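Local coordinates for periplasmic binding protein (Veillonella parvula, PDB 4OVK) that probably captures a solute outside the membrane as the binding component of an ABC transporter and delivers it for uptake, at residues L236-S241 / V268-M273. Residues are numbered along the deposited sequence; the frame is centred on the assembly and turned at random.
Sequences LSNFDS and VYKAPM
L236 and K270 pair at the edge of the parallel sheet of the C-terminal lobe, where strand 233-236 ends beside the outermost strand, 268-270, and the loop that follows is tied down by a lysine. Two backbone hydrogen bonds make the parallel pairing: L236 N gives to Y269 O at 2.7 Å, and A271 N gives to L236 O at 2.9 Å, nearly straight at 172°. On the same face of the sheet as K270, the L236 side chain carries its CD1 to within 3.8 Å of V268 CG1, a small apolar patch.

K270 ties the loop, while the N238 side chain reaches across to A271 and M273. The lysine chain leaves with CG anti to the backbone N (chi1 -176°), bends at chi2, and then runs on extended into the hollow of the 237-241 bend. There NZ donates to two backbone carbonyls, S237 O at 2.8 Å and D240 O at 2.7 Å, standing about 20° out of the plane of each; I242 O is a third acceptor. S237 OG accepts from F239 N in an ST turn and also bonds to Q185 O; the D240 carboxylate salt-bridges K187. A methionine at K270 would probably leave these carbonyls without their shared donor and the loop freer to shift. The ammonium group is thus held by carbonyl oxygens converging on it, an environment likely to favour its charged form.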
# COMPACT_ATOMS: atom_id res chain seq x y z
N LEU A 236 4.34 -13.33 -4.25
CA LEU A 236 5.62 -12.86 -3.73
C LEU A 236 5.49 -11.37 -3.43
O LEU A 236 5.05 -10.62 -4.26
CB LEU A 236 6.73 -13.08 -4.75
CG LEU A 236 6.92 -14.49 -5.31
CD1 LEU A 236 7.94 -14.50 -6.43
CD2 LEU A 236 7.33 -15.47 -4.22
N SER A 237 5.92 -10.96 -2.24
CA SER A 237 5.81 -9.56 -1.86
C SER A 237 6.86 -8.67 -2.52
O SER A 237 7.82 -9.15 -3.12
CB SER A 237 5.90 -9.43 -0.33
OG SER A 237 7.23 -9.18 0.06
N ASN A 238 6.68 -7.35 -2.38
CA ASN A 238 7.66 -6.34 -2.83
C ASN A 238 8.60 -5.86 -1.73
O ASN A 238 9.35 -4.89 -1.92
CB ASN A 238 6.94 -5.13 -3.45
CG ASN A 238 6.34 -5.45 -4.80
OD1 ASN A 238 5.15 -5.67 -4.92
ND2 ASN A 238 7.18 -5.50 -5.81
N PHE A 239 8.61 -6.55 -0.59
CA PHE A 239 9.59 -6.27 0.47
C PHE A 239 11.00 -6.77 0.11
O PHE A 239 11.97 -6.45 0.80
CB PHE A 239 9.16 -6.91 1.79
CG PHE A 239 8.05 -6.19 2.49
CD1 PHE A 239 6.73 -6.49 2.22
CD2 PHE A 239 8.34 -5.22 3.46
CE1 PHE A 239 5.70 -5.83 2.88
CE2 PHE A 239 7.32 -4.56 4.13
CZ PHE A 239 6.00 -4.86 3.84
N ASP A 240 11.10 -7.55 -0.96
CA ASP A 240 12.28 -8.32 -1.27
C ASP A 240 12.39 -8.44 -2.78
O ASP A 240 11.38 -8.32 -3.48
CB ASP A 240 12.11 -9.72 -0.66
CG ASP A 240 13.34 -10.56 -0.75
OD1 ASP A 240 14.20 -10.44 0.13
OD2 ASP A 240 13.46 -11.33 -1.73
N SER A 241 13.59 -8.71 -3.29
CA SER A 241 13.81 -8.85 -4.73
C SER A 241 13.26 -10.15 -5.33
O SER A 241 13.30 -10.31 -6.54
CB SER A 241 15.30 -8.78 -5.06
OG SER A 241 15.97 -10.01 -4.72
N VAL A 268 3.13 -18.95 -9.49
CA VAL A 268 3.93 -18.10 -8.59
C VAL A 268 3.97 -16.71 -9.20
O VAL A 268 4.47 -16.51 -10.32
CB VAL A 268 5.37 -18.60 -8.42
CG1 VAL A 268 6.13 -17.74 -7.40
CG2 VAL A 268 5.41 -20.06 -8.01
N TYR A 269 3.46 -15.73 -8.46
CA TYR A 269 3.23 -14.39 -8.99
C TYR A 269 3.84 -13.32 -8.09
O TYR A 269 3.59 -13.32 -6.89
CB TYR A 269 1.75 -14.13 -9.07
CG TYR A 269 0.97 -15.13 -9.90
CD1 TYR A 269 1.06 -15.14 -11.28
CD2 TYR A 269 0.15 -16.08 -9.29
CE1 TYR A 269 0.34 -16.06 -12.04
CE2 TYR A 269 -0.58 -16.98 -10.03
CZ TYR A 269 -0.48 -16.97 -11.41
OH TYR A 269 -1.21 -17.89 -12.15
N LYS A 270 4.58 -12.40 -8.70
CA LYS A 270 5.04 -11.19 -7.99
C LYS A 270 3.92 -10.16 -7.84
O LYS A 270 3.28 -9.74 -8.82
CB LYS A 270 6.21 -10.57 -8.73
CG LYS A 270 6.87 -9.37 -8.07
CD LYS A 270 7.68 -9.76 -6.86
CE LYS A 270 8.76 -8.74 -6.56
NZ LYS A 270 9.48 -9.04 -5.31
N ALA A 271 3.68 -9.71 -6.61
CA ALA A 271 2.64 -8.72 -6.38
C ALA A 271 2.92 -7.44 -7.15
O ALA A 271 4.08 -7.00 -7.23
CB ALA A 271 2.52 -8.40 -4.90
N PRO A 272 1.88 -6.82 -7.71
CA PRO A 272 2.08 -5.52 -8.36
C PRO A 272 2.49 -4.41 -7.39
O PRO A 272 2.33 -4.53 -6.16
CB PRO A 272 0.71 -5.21 -8.95
CG PRO A 272 -0.01 -6.49 -8.97
CD PRO A 272 0.48 -7.25 -7.79
N MSE A 273 3.01 -3.34 -7.97
CA MSE A 273 3.31 -2.12 -7.23
C MSE A 273 3.01 -0.93 -8.11
O MSE A 273 3.54 -0.82 -9.20
CB MSE A 273 4.76 -2.16 -6.81
CG MSE A 273 5.19 -0.79 -6.29
SE MSE A 273 6.85 -1.06 -5.30
CE MSE A 273 8.01 -0.68 -6.84